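PDB 6FKK: MIP07328p from Drosophila melanogaster, which probably acts as a membrane-bound axon guidance cue, a chemorepellent whose extracellular sema domain is expected to bind semaphorin receptors. Local coordinates for residues A[199-204]-A[271-276]; A[234-239]-A[345-350]; A[318-323]-A[358-363]; A[334-339]-A[352-357]. All coordinates share one frame; numbering follows the deposited sequence.

Contact 1 lies near the middle of the chain and joins two strands of the sema propeller. It is mostly isoleucine against isoleucine, with no hydrogen bond across it. Contacts 2, 3 and 4 lie 28 to 32 Å from the chain's centre, among loops and one short helix. Contacts 1 and 2 are partly buried; contacts 3 and 4 are surface contacts. Contacts 3 and 4 share helix 352-360. Contact 2 mixes a buried serine site with surface charges. Contact 3 has one backbone bond and polar side chains, whereas contact 4 is proline on phenylalanine. A salt bridge from Glu202 to Lys234 ties contact 1 to contact 2, and Leu350 packs contact 2 on contact 4.

Contact 1 (A[199-204]-A[271-276]); sequences GAIERN and QAISPI
Ile201 meets Ile273 and Ile276 between two strands of the sema β-propeller. Strand 199-203 and strand 271-273 run nearly parallel, the axes of these short segments come within 8.1 Å, and no hydrogen bond passes between the segments. Their hairpin partners, strand 206-214 and strand 282-290, are different, which is consistent with neighbouring blades packed through side chains. Ile201 CG2 rests on the CG1-CD1 arm of Ile276, 3.5 Å from Ile276 CG1. The other branch of Ile201 goes to Ile273, and the two side chains meet tip to tip, with Ile201 CG1 4.1 Å from Ile273 CD1. Ile273 has its CG1 between the backbone N and the carbonyl carbon (chi1 66°), which lets CD1 reach the backbone of Gly199, 3.8 Å from its CA. A side chain at Gly199 would point at this same methyl. Arg203 crosses Ile276 at about a right angle and lays its CD 3.7 Å from Ile276 CD1. With an alanine in place of Ile276, Ile201 CG2 and the Arg203 methylenes would probably lose the apolar surface they share. Further out, Phe210 touches both Ile201 and Ile273, and Val306 of helix 306-312 packs on Ile276 and Arg203. The polar end of Arg203 is positioned by a hydrogen bond from NH2 to Ser283 OG, while its NH1 stays 3.9 Å from Ile276 CG2.

Contact 2 (A[234-239]-A[345-350]); sequences KNDRGG and EDSRTL
Ser347 takes a hydrogen bond from the backbone of Arg237, where a loop after strand 225-233 of the sema propeller meets the loop leading to helix 352-360. An Asx turn shapes each loop, at Asp236 and at Asp346. The disulfide Cys233-Cys343 lies just before both segments. The tight, buried part is centred on Ser347. Ser347 OG accepts from Arg237 N at 2.9 Å, and Gly238 O lies close on the same hydroxyl. The torsion that sets OG between the backbone N and the carbonyl carbon (chi1 57°) turns it into this loop. Asp236 holds the loop in shape: OD1 accepts from Gly238 N, and OD2 is bound by Thr248 N and Ser249 OG. The outer part is looser and charged. The extended Arg237 side chain lays its guanidinium over the Asp346 carboxylate, with the planes 28° apart. Arg237 NH1 is 3.5 Å from Asp346 OD1, an attraction of charges with no N-H aimed at the oxygen. Arg348 bends at chi3 and approaches the edge of the Arg237 guanidinium. Arg348 NH1 is 3.3 Å from Asp346 OD2, likewise without an aimed N-H, and the carboxylate lies between two like charges. An asparagine at Asp346 would probably leave both arginines without their shared counter-charge. The same carboxylate closes its Asx turn, with Asp346 OD1 receiving Arg348 N at 3.2 Å from above its plane.

Contact 3 (A[318-323]-A[358-363]); sequences KSQKDS and IKNHPL
Lys318 N donates to Leu363 O at 3.0 Å, in the plane of that carbonyl, and this is the one hydrogen bond between 318-323 and 358-363, made just beyond the end of helix 352-360. The contact joins a surface loop of the sema domain to the C-terminal end of that helix, between strands 298-305 and 377-380. Beside the bond, the side chains of Lys318 and Leu363 run together and point the same way. The Lys318 methylenes cover the leucine, with CD 3.7 Å from Leu363 CD2. Bends at chi3 and chi4 then turn the ammonium group off to Glu365, its salt-bridge partner. His361 is the first residue to leave the helical path. The edge of its ring faces the loop backbone, where Lys318 O and Ser319 CA lie near the ring plane, Lys318 O 3.8 Å from His361 CD2. Gln320 reaches the same ring from another direction. Its CG lies 3.3 Å from His361 NE2, and its amide plane stands almost perpendicular to the imidazole. That amide also stacks nearly parallel on the amide of Asn360, with Gln320 CD 3.8 Å from Asn360 CB. His361 ND1 is bonded to Phe357 O, which fixes the ring's rotation. The contact works mainly through carbon atoms and the imidazole edge, with face-on stacking limited to the two amides. Its charge goes to residues outside, while the single backbone bond ties the loop to the chain just after the helix.

Contact 4 (A[334-339]-A[352-357]); sequences QVPKPR and SIAVNF
Pro336 lies over one face of the Phe357 ring, and His361 meets the ring from the opposite side. Phe317 meets the Phe357 ring edge-to-face. The proline makes a CH-pi interaction: Pro336 CD is 3.7 Å from the centroid of the Phe357 ring and 21° off the ring normal. It sits toward the rim, nearest CD2. This is loop-on-helix packing in the region between strand 298-305 and strand 377-380 of the sema propeller, consistent with the extrusion that sema domains insert into one blade. Two more loop residues approach the ring obliquely. Gln334 O comes within 3.8 Å of Phe357 CE1, and Val335 brings a methyl, CG1, to 4.2 Å from Phe357 CZ. The Phe357 side chain leaves the helix with CG anti to the backbone N (chi1 -180°), which carries the ring out over the loop. One helical turn earlier, Ala354 faces the same proline. Ala354 CB is 3.9 Å from Pro336 CB, so the proline touches a small and a large residue on one side of the helix. No hydrogen bond joins the two segments. The contact is apolar and lies at the surface, although Phe357 itself is buried, helped by Pro340. On the helix, Ser352 O accepts twice, from Asn356 N at 2.9 Å in the ordinary helical bond and from the side-chain Asn356 ND2. The two donors arrive from opposite faces of the carbonyl plane, with Asn356 ND2 2.6 Å from Ser352 O.

Contact 1 (A[199-204]-A[271-276])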
loop_
_atom_site.group_PDB
_atom_site.type_symbol
_atom_site.label_atom_id
_atom_site.label_comp_id
_atom_site.label_asym_id
_atom_site.label_seq_id
_atom_site.Cartn_x
_atom_site.Cartn_y
_atom_site.Cartn_z
ATOM N N GLY A 199 -5.052 2.145 -0.043
ATOM C CA GLY A 199 -4.228 2.777 0.971
ATOM C C GLY A 199 -4.460 4.261 1.156
ATOM O O GLY A 199 -5.044 4.926 0.295
ATOM N N ALA A 200 -3.998 4.793 2.287
ATOM C CA ALA A 200 -4.126 6.208 2.601
ATOM C C ALA A 200 -2.885 6.657 3.354
ATOM O O ALA A 200 -2.492 6.022 4.337
ATOM C CB ALA A 200 -5.386 6.484 3.431
ATOM N N ILE A 201 -2.265 7.742 2.891
ATOM C CA ILE A 201 -1.034 8.257 3.479
ATOM C C ILE A 201 -1.222 9.731 3.808
ATOM O O ILE A 201 -1.729 10.497 2.980
ATOM C CB ILE A 201 0.176 8.078 2.543
ATOM C CG1 ILE A 201 0.247 6.651 1.993
ATOM C CG2 ILE A 201 1.451 8.418 3.287
ATOM C CD1 ILE A 201 0.671 5.619 3.013
ATOM N N GLU A 202 -0.803 10.127 5.007
ATOM C CA GLU A 202 -0.769 11.528 5.402
ATOM C C GLU A 202 0.559 12.145 4.979
ATOM O O GLU A 202 1.617 11.524 5.127
ATOM C CB GLU A 202 -0.954 11.660 6.916
ATOM C CG GLU A 202 -0.826 13.079 7.452
ATOM C CD GLU A 202 -0.616 13.118 8.955
ATOM O OE1 GLU A 202 -0.508 12.036 9.571
ATOM O OE2 GLU A 202 -0.556 14.231 9.522
ATOM N N ARG A 203 0.503 13.369 4.454
ATOM C CA ARG A 203 1.717 14.025 3.969
ATOM C C ARG A 203 1.478 15.520 3.820
ATOM O O ARG A 203 0.586 15.930 3.071
ATOM C CB ARG A 203 2.158 13.423 2.636
ATOM C CG ARG A 203 3.393 14.072 2.031
ATOM C CD ARG A 203 4.663 13.625 2.732
ATOM N NE ARG A 203 5.856 14.092 2.031
ATOM C CZ ARG A 203 7.082 13.640 2.263
ATOM N NH1 ARG A 203 7.282 12.701 3.178
ATOM N NH2 ARG A 203 8.110 14.123 1.577
ATOM N N ASN A 204 2.274 16.320 4.536
ATOM C CA ASN A 204 2.409 17.760 4.297
ATOM C C ASN A 204 1.060 18.480 4.320
ATOM O O ASN A 204 0.739 19.280 3.440
ATOM C CB ASN A 204 3.139 18.023 2.978
ATOM C CG ASN A 204 4.600 17.622 3.029
ATOM O OD1 ASN A 204 5.212 17.599 4.095
ATOM N ND2 ASN A 204 5.169 17.309 1.869
ATOM N N GLN A 271 -2.832 -2.530 -6.758
ATOM C CA GLN A 271 -3.227 -3.623 -5.878
ATOM C C GLN A 271 -2.761 -3.393 -4.446
ATOM O O GLN A 271 -3.420 -3.836 -3.500
ATOM C CB GLN A 271 -2.678 -4.953 -6.400
ATOM C CG GLN A 271 -3.233 -5.374 -7.751
ATOM C CD GLN A 271 -4.703 -5.735 -7.690
ATOM O OE1 GLN A 271 -5.184 -6.253 -6.682
ATOM N NE2 GLN A 271 -5.427 -5.457 -8.768
ATOM N N ALA A 272 -1.632 -2.709 -4.278
ATOM C CA ALA A 272 -1.073 -2.466 -2.955
ATOM C C ALA A 272 -0.066 -1.330 -3.033
ATOM O O ALA A 272 0.521 -1.074 -4.087
ATOM C CB ALA A 272 -0.402 -3.720 -2.386
ATOM N N ILE A 273 0.128 -0.654 -1.899
ATOM C CA ILE A 273 1.147 0.376 -1.764
ATOM C C ILE A 273 1.902 0.151 -0.462
ATOM O O ILE A 273 1.435 -0.534 0.451
ATOM C CB ILE A 273 0.565 1.806 -1.794
ATOM C CG1 ILE A 273 -0.318 2.050 -0.567
ATOM C CG2 ILE A 273 -0.206 2.050 -3.082
ATOM C CD1 ILE A 273 -0.722 3.498 -0.387
ATOM N N SER A 274 3.081 0.733 -0.394
ATOM C CA SER A 274 3.917 0.739 0.790
ATOM C C SER A 274 3.833 2.091 1.477
ATOM O O SER A 274 3.365 3.070 0.887
ATOM C CB SER A 274 5.370 0.439 0.410
ATOM O OG SER A 274 5.924 1.510 -0.335
ATOM N N PRO A 275 4.264 2.190 2.735
ATOM C CA PRO A 275 4.381 3.511 3.364
ATOM C C PRO A 275 5.386 4.371 2.616
ATOM O O PRO A 275 6.147 3.896 1.769
ATOM C CB PRO A 275 4.860 3.194 4.785
ATOM C CG PRO A 275 4.456 1.781 5.017
ATOM C CD PRO A 275 4.553 1.101 3.685
ATOM N N ILE A 276 5.386 5.667 2.935
ATOM C CA ILE A 276 6.348 6.564 2.309
ATOM C C ILE A 276 7.754 6.146 2.708
ATOM O O ILE A 276 8.078 6.036 3.897
ATOM C CB ILE A 276 6.068 8.023 2.691
ATOM C CG1 ILE A 276 4.763 8.497 2.054
ATOM C CG2 ILE A 276 7.217 8.915 2.244
ATOM C CD1 ILE A 276 4.511 9.978 2.226
#

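Contact 2 (A[234-239]-A[345-350])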
loop_
_atom_site.group_PDB
_atom_site.type_symbol
_atom_site.label_atom_id
_atom_site.label_comp_id
_atom_site.label_asym_id
_atom_site.label_seq_id
_atom_site.Cartn_x
_atom_site.Cartn_y
_atom_site.Cartn_z
ATOM N N LYS A 234 -6.474 18.783 5.108
ATOM C CA LYS A 234 -6.919 18.426 6.450
ATOM C C LYS A 234 -7.670 19.572 7.115
ATOM O O LYS A 234 -8.594 19.333 7.900
ATOM C CB LYS A 234 -5.725 17.996 7.304
ATOM C CG LYS A 234 -4.979 16.789 6.758
ATOM C CD LYS A 234 -3.961 16.249 7.754
ATOM C CE LYS A 234 -2.855 17.252 8.030
ATOM N NZ LYS A 234 -1.734 16.656 8.809
ATOM N N ASN A 235 -7.301 20.816 6.808
ATOM C CA ASN A 235 -7.954 21.990 7.372
ATOM C C ASN A 235 -9.240 22.361 6.643
ATOM O O ASN A 235 -9.733 23.485 6.810
ATOM C CB ASN A 235 -6.990 23.179 7.369
ATOM C CG ASN A 235 -6.722 23.711 5.974
ATOM O OD1 ASN A 235 -6.795 22.975 4.989
ATOM N ND2 ASN A 235 -6.407 24.998 5.883
ATOM N N ASP A 236 -9.786 21.453 5.839
ATOM C CA ASP A 236 -11.023 21.727 5.120
ATOM C C ASP A 236 -12.183 21.820 6.104
ATOM O O ASP A 236 -12.394 20.918 6.920
ATOM C CB ASP A 236 -11.280 20.631 4.083
ATOM C CG ASP A 236 -12.224 21.075 2.974
ATOM O OD1 ASP A 236 -13.067 21.964 3.219
ATOM O OD2 ASP A 236 -12.119 20.531 1.853
ATOM N N ARG A 237 -12.926 22.926 6.040
ATOM C CA ARG A 237 -14.109 23.125 6.868
ATOM C C ARG A 237 -15.396 23.085 6.051
ATOM O O ARG A 237 -16.442 23.542 6.525
ATOM C CB ARG A 237 -14.025 24.451 7.625
ATOM C CG ARG A 237 -12.819 24.613 8.529
ATOM C CD ARG A 237 -12.963 25.887 9.347
ATOM N NE ARG A 237 -11.679 26.456 9.740
ATOM C CZ ARG A 237 -11.536 27.666 10.272
ATOM N NH1 ARG A 237 -12.601 28.430 10.469
ATOM N NH2 ARG A 237 -10.331 28.114 10.600
ATOM N N GLY A 238 -15.343 22.556 4.832
ATOM C CA GLY A 238 -16.491 22.583 3.951
ATOM C C GLY A 238 -16.677 23.939 3.299
ATOM O O GLY A 238 -15.949 24.902 3.549
ATOM N N GLY A 239 -17.686 24.008 2.434
ATOM C CA GLY A 239 -17.993 25.224 1.721
ATOM C C GLY A 239 -19.193 25.948 2.293
ATOM O O GLY A 239 -19.728 25.585 3.346
ATOM N N GLU A 345 -7.338 28.836 4.642
ATOM C CA GLU A 345 -7.535 28.795 6.089
ATOM C C GLU A 345 -8.976 28.440 6.442
ATOM O O GLU A 345 -9.233 27.470 7.164
ATOM C CB GLU A 345 -7.137 30.135 6.712
ATOM C CG GLU A 345 -7.316 30.185 8.222
ATOM C CD GLU A 345 -6.937 31.530 8.815
ATOM O OE1 GLU A 345 -6.277 32.326 8.114
ATOM O OE2 GLU A 345 -7.302 31.794 9.981
ATOM N N ASP A 346 -9.934 29.216 5.941
ATOM C CA ASP A 346 -11.356 28.966 6.179
ATOM C C ASP A 346 -12.029 28.751 4.827
ATOM O O ASP A 346 -12.348 29.716 4.122
ATOM C CB ASP A 346 -12.001 30.115 6.951
ATOM C CG ASP A 346 -13.409 29.787 7.423
ATOM O OD1 ASP A 346 -13.877 28.655 7.171
ATOM O OD2 ASP A 346 -14.048 30.661 8.050
ATOM N N SER A 347 -12.251 27.484 4.471
ATOM C CA SER A 347 -12.860 27.147 3.189
ATOM C C SER A 347 -14.329 27.540 3.109
ATOM O O SER A 347 -14.883 27.561 2.005
ATOM C CB SER A 347 -12.711 25.651 2.915
ATOM O OG SER A 347 -13.279 24.882 3.960
ATOM N N ARG A 348 -14.970 27.845 4.241
ATOM C CA ARG A 348 -16.353 28.305 4.211
ATOM C C ARG A 348 -16.491 29.665 3.541
ATOM O O ARG A 348 -17.594 30.028 3.121
ATOM C CB ARG A 348 -16.924 28.364 5.630
ATOM C CG ARG A 348 -16.851 27.047 6.385
ATOM C CD ARG A 348 -17.615 27.113 7.701
ATOM N NE ARG A 348 -16.744 26.906 8.854
ATOM C CZ ARG A 348 -16.303 27.882 9.642
ATOM N NH1 ARG A 348 -16.656 29.138 9.403
ATOM N NH2 ARG A 348 -15.513 27.601 10.669
ATOM N N THR A 349 -15.397 30.422 3.435
ATOM C CA THR A 349 -15.407 31.706 2.748
ATOM C C THR A 349 -15.330 31.570 1.234
ATOM O O THR A 349 -15.530 32.567 0.531
ATOM C CB THR A 349 -14.247 32.578 3.237
ATOM O OG1 THR A 349 -13.010 31.880 3.044
ATOM C CG2 THR A 349 -14.413 32.911 4.711
ATOM N N LEU A 350 -15.039 30.378 0.718
ATOM C CA LEU A 350 -15.013 30.179 -0.724
ATOM C C LEU A 350 -16.402 30.383 -1.313
ATOM O O LEU A 350 -17.420 30.186 -0.645
ATOM C CB LEU A 350 -14.496 28.779 -1.062
ATOM C CG LEU A 350 -13.027 28.515 -0.735
ATOM C CD1 LEU A 350 -12.645 27.081 -1.065
ATOM C CD2 LEU A 350 -12.144 29.491 -1.490
#

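Contact 3 (A[318-323]-A[358-363])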
loop_
_atom_site.group_PDB
_atom_site.type_symbol
_atom_site.label_atom_id
_atom_site.label_comp_id
_atom_site.label_asym_id
_atom_site.label_seq_id
_atom_site.Cartn_x
_atom_site.Cartn_y
_atom_site.Cartn_z
ATOM N N LYS A 318 -8.758 18.524 -16.103
ATOM C CA LYS A 318 -9.451 17.856 -17.195
ATOM C C LYS A 318 -10.898 18.331 -17.233
ATOM O O LYS A 318 -11.622 18.211 -16.240
ATOM C CB LYS A 318 -9.380 16.343 -17.020
ATOM C CG LYS A 318 -9.712 15.549 -18.271
ATOM C CD LYS A 318 -9.423 14.072 -18.058
ATOM C CE LYS A 318 -7.983 13.855 -17.606
ATOM N NZ LYS A 318 -6.993 14.132 -18.687
ATOM N N SER A 319 -11.312 18.881 -18.372
ATOM C CA SER A 319 -12.645 19.452 -18.485
ATOM C C SER A 319 -13.712 18.373 -18.324
ATOM O O SER A 319 -13.458 17.177 -18.496
ATOM C CB SER A 319 -12.812 20.158 -19.830
ATOM O OG SER A 319 -12.696 19.238 -20.899
ATOM N N GLN A 320 -14.918 18.818 -17.973
ATOM C CA GLN A 320 -16.047 17.907 -17.843
ATOM C C GLN A 320 -16.241 17.131 -19.136
ATOM O O GLN A 320 -16.089 17.675 -20.233
ATOM C CB GLN A 320 -17.322 18.681 -17.503
ATOM C CG GLN A 320 -17.167 19.699 -16.390
ATOM C CD GLN A 320 -18.468 20.416 -16.080
ATOM O OE1 GLN A 320 -19.497 19.783 -15.845
ATOM N NE2 GLN A 320 -18.430 21.745 -16.084
ATOM N N LYS A 321 -16.566 15.846 -19.004
ATOM C CA LYS A 321 -16.742 14.981 -20.169
ATOM C C LYS A 321 -17.963 15.458 -20.950
ATOM O O LYS A 321 -19.078 14.952 -20.806
ATOM C CB LYS A 321 -16.882 13.524 -19.751
ATOM C CG LYS A 321 -16.890 12.567 -20.931
ATOM C CD LYS A 321 -17.240 11.154 -20.513
ATOM C CE LYS A 321 -17.206 10.217 -21.709
ATOM N NZ LYS A 321 -15.900 10.287 -22.422
ATOM N N ASP A 322 -17.740 16.463 -21.796
ATOM C CA ASP A 322 -18.797 16.973 -22.652
ATOM C C ASP A 322 -19.212 15.910 -23.670
ATOM O O ASP A 322 -18.563 14.872 -23.830
ATOM C CB ASP A 322 -18.343 18.250 -23.358
ATOM C CG ASP A 322 -18.089 19.390 -22.390
ATOM O OD1 ASP A 322 -18.430 19.243 -21.198
ATOM O OD2 ASP A 322 -17.548 20.431 -22.819
ATOM N N SER A 323 -20.321 16.184 -24.366
ATOM C CA SER A 323 -20.874 15.205 -25.298
ATOM C C SER A 323 -19.896 14.867 -26.416
ATOM O O SER A 323 -19.866 13.724 -26.886
ATOM C CB SER A 323 -22.192 15.718 -25.882
ATOM O OG SER A 323 -22.768 14.763 -26.758
ATOM N N ILE A 358 -14.555 22.841 -8.426
ATOM C CA ILE A 358 -13.754 21.697 -8.013
ATOM C C ILE A 358 -14.604 20.440 -7.886
ATOM O O ILE A 358 -14.075 19.325 -7.969
ATOM C CB ILE A 358 -13.008 22.006 -6.700
ATOM C CG1 ILE A 358 -11.879 20.999 -6.480
ATOM C CG2 ILE A 358 -13.963 22.004 -5.520
ATOM C CD1 ILE A 358 -11.066 21.255 -5.238
ATOM N N LYS A 359 -15.918 20.587 -7.699
ATOM C CA LYS A 359 -16.804 19.433 -7.771
ATOM C C LYS A 359 -17.033 18.994 -9.210
ATOM O O LYS A 359 -17.263 17.807 -9.464
ATOM C CB LYS A 359 -18.142 19.744 -7.101
ATOM C CG LYS A 359 -18.053 19.975 -5.603
ATOM C CD LYS A 359 -19.432 20.197 -5.003
ATOM C CE LYS A 359 -19.364 20.316 -3.489
ATOM N NZ LYS A 359 -20.718 20.384 -2.871
ATOM N N ASN A 360 -16.967 19.931 -10.160
ATOM C CA ASN A 360 -17.162 19.591 -11.564
ATOM C C ASN A 360 -15.886 19.076 -12.216
ATOM O O ASN A 360 -15.959 18.286 -13.164
ATOM C CB ASN A 360 -17.682 20.804 -12.337
ATOM C CG ASN A 360 -19.091 21.194 -11.936
ATOM O OD1 ASN A 360 -19.890 20.349 -11.531
ATOM N ND2 ASN A 360 -19.402 22.480 -12.048
ATOM N N HIS A 361 -14.719 19.502 -11.736
ATOM C CA HIS A 361 -13.436 19.123 -12.326
ATOM C C HIS A 361 -12.511 18.573 -11.248
ATOM O O HIS A 361 -11.505 19.201 -10.895
ATOM C CB HIS A 361 -12.787 20.314 -13.034
ATOM C CG HIS A 361 -13.731 21.099 -13.890
ATOM N ND1 HIS A 361 -14.535 22.099 -13.386
ATOM C CD2 HIS A 361 -13.997 21.034 -15.216
ATOM C CE1 HIS A 361 -15.255 22.617 -14.365
ATOM N NE2 HIS A 361 -14.948 21.988 -15.485
ATOM N N PRO A 362 -12.814 17.388 -10.707
ATOM C CA PRO A 362 -11.931 16.804 -9.691
ATOM C C PRO A 362 -10.750 16.043 -10.268
ATOM O O PRO A 362 -9.861 15.645 -9.503
ATOM C CB PRO A 362 -12.868 15.862 -8.930
ATOM C CG PRO A 362 -13.803 15.381 -9.989
ATOM C CD PRO A 362 -13.990 16.533 -10.959
ATOM N N LEU A 363 -10.706 15.832 -11.580
ATOM C CA LEU A 363 -9.669 15.031 -12.214
ATOM C C LEU A 363 -8.664 15.937 -12.910
ATOM O O LEU A 363 -9.045 16.803 -13.704
ATOM C CB LEU A 363 -10.281 14.051 -13.216
ATOM C CG LEU A 363 -9.296 13.158 -13.967
ATOM C CD1 LEU A 363 -8.462 12.353 -12.990
ATOM C CD2 LEU A 363 -10.045 12.243 -14.919
#

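Contact 4 (A[334-339]-A[352-357])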
loop_
_atom_site.group_PDB
_atom_site.type_symbol
_atom_site.label_atom_id
_atom_site.label_comp_id
_atom_site.label_asym_id
_atom_site.label_seq_id
_atom_site.Cartn_x
_atom_site.Cartn_y
_atom_site.Cartn_z
ATOM N N GLN A 334 -10.205 30.104 -16.753
ATOM C CA GLN A 334 -11.477 29.637 -16.219
ATOM C C GLN A 334 -11.365 29.100 -14.794
ATOM O O GLN A 334 -12.396 28.899 -14.144
ATOM C CB GLN A 334 -12.063 28.559 -17.141
ATOM C CG GLN A 334 -13.540 28.267 -16.918
ATOM C CD GLN A 334 -14.052 27.132 -17.782
ATOM O OE1 GLN A 334 -13.505 26.854 -18.850
ATOM N NE2 GLN A 334 -15.106 26.465 -17.322
ATOM N N VAL A 335 -10.156 28.879 -14.288
ATOM C CA VAL A 335 -9.977 28.380 -12.927
ATOM C C VAL A 335 -10.343 29.487 -11.942
ATOM O O VAL A 335 -10.128 30.671 -12.235
ATOM C CB VAL A 335 -8.544 27.868 -12.703
ATOM C CG1 VAL A 335 -8.241 26.710 -13.647
ATOM C CG2 VAL A 335 -7.533 28.989 -12.898
ATOM N N PRO A 336 -10.909 29.151 -10.770
ATOM C CA PRO A 336 -11.362 30.181 -9.821
ATOM C C PRO A 336 -10.237 31.081 -9.305
ATOM O O PRO A 336 -9.058 30.869 -9.608
ATOM C CB PRO A 336 -11.976 29.363 -8.681
ATOM C CG PRO A 336 -12.376 28.063 -9.326
ATOM C CD PRO A 336 -11.325 27.799 -10.361
ATOM N N LYS A 337 -10.607 32.099 -8.517
ATOM C CA LYS A 337 -9.650 33.147 -8.163
ATOM C C LYS A 337 -8.545 32.620 -7.254
ATOM O O LYS A 337 -7.363 32.820 -7.578
ATOM C CB LYS A 337 -10.401 34.347 -7.585
ATOM C CG LYS A 337 -11.667 34.623 -8.345
ATOM C CD LYS A 337 -12.614 35.349 -7.476
ATOM C CE LYS A 337 -11.978 36.580 -6.896
ATOM N NZ LYS A 337 -13.047 37.586 -7.058
ATOM N N PRO A 338 -8.828 31.939 -6.140
ATOM C CA PRO A 338 -7.805 31.065 -5.564
ATOM C C PRO A 338 -7.830 29.728 -6.282
ATOM O O PRO A 338 -8.866 29.288 -6.787
ATOM C CB PRO A 338 -8.237 30.927 -4.095
ATOM C CG PRO A 338 -9.711 30.992 -4.168
ATOM C CD PRO A 338 -10.046 31.948 -5.302
ATOM N N ARG A 339 -6.671 29.101 -6.362
ATOM C CA ARG A 339 -6.580 27.846 -7.097
ATOM C C ARG A 339 -7.308 26.743 -6.338
ATOM O O ARG A 339 -7.136 26.618 -5.121
ATOM C CB ARG A 339 -5.124 27.459 -7.324
ATOM C CG ARG A 339 -4.985 26.141 -8.047
ATOM C CD ARG A 339 -3.595 25.932 -8.591
ATOM N NE ARG A 339 -3.540 24.694 -9.356
ATOM C CZ ARG A 339 -3.933 24.583 -10.620
ATOM N NH1 ARG A 339 -3.851 23.412 -11.233
ATOM N NH2 ARG A 339 -4.404 25.640 -11.270
ATOM N N SER A 352 -19.619 29.829 -4.051
ATOM C CA SER A 352 -20.296 28.671 -4.625
ATOM C C SER A 352 -19.761 28.342 -6.010
ATOM O O SER A 352 -19.721 27.168 -6.395
ATOM C CB SER A 352 -21.804 28.914 -4.684
ATOM O OG SER A 352 -22.358 28.962 -3.382
ATOM N N ILE A 353 -19.342 29.356 -6.769
ATOM C CA ILE A 353 -18.776 29.100 -8.089
ATOM C C ILE A 353 -17.441 28.376 -7.963
ATOM O O ILE A 353 -17.101 27.525 -8.793
ATOM C CB ILE A 353 -18.646 30.414 -8.885
ATOM C CG1 ILE A 353 -17.673 31.386 -8.209
ATOM C CG2 ILE A 353 -20.006 31.070 -9.046
ATOM C CD1 ILE A 353 -16.289 31.424 -8.840
ATOM N N ALA A 354 -16.673 28.687 -6.915
ATOM C CA ALA A 354 -15.376 28.046 -6.738
ATOM C C ALA A 354 -15.531 26.622 -6.221
ATOM O O ALA A 354 -14.761 25.731 -6.597
ATOM C CB ALA A 354 -14.507 28.873 -5.791
ATOM N N VAL A 355 -16.522 26.388 -5.358
ATOM C CA VAL A 355 -16.745 25.042 -4.838
ATOM C C VAL A 355 -17.359 24.152 -5.909
ATOM O O VAL A 355 -16.965 22.990 -6.070
ATOM C CB VAL A 355 -17.619 25.095 -3.572
ATOM C CG1 VAL A 355 -17.871 23.691 -3.043
ATOM C CG2 VAL A 355 -16.959 25.959 -2.505
ATOM N N ASN A 356 -18.331 24.677 -6.664
ATOM C CA ASN A 356 -18.924 23.897 -7.743
ATOM C C ASN A 356 -17.898 23.547 -8.812
ATOM O O ASN A 356 -18.002 22.490 -9.446
ATOM C CB ASN A 356 -20.098 24.652 -8.369
ATOM C CG ASN A 356 -21.377 24.517 -7.564
ATOM O OD1 ASN A 356 -22.050 23.487 -7.615
ATOM N ND2 ASN A 356 -21.725 25.564 -6.823
ATOM N N PHE A 357 -16.902 24.409 -9.022
ATOM C CA PHE A 357 -15.881 24.126 -10.025
ATOM C C PHE A 357 -15.078 22.886 -9.655
ATOM O O PHE A 357 -14.920 21.968 -10.469
ATOM C CB PHE A 357 -14.959 25.333 -10.194
ATOM C CG PHE A 357 -13.875 25.130 -11.213
ATOM C CD1 PHE A 357 -14.090 25.447 -12.543
ATOM C CD2 PHE A 357 -12.640 24.621 -10.842
ATOM C CE1 PHE A 357 -13.095 25.261 -13.484
ATOM C CE2 PHE A 357 -11.644 24.431 -11.777
ATOM C CZ PHE A 357 -11.870 24.753 -13.100
#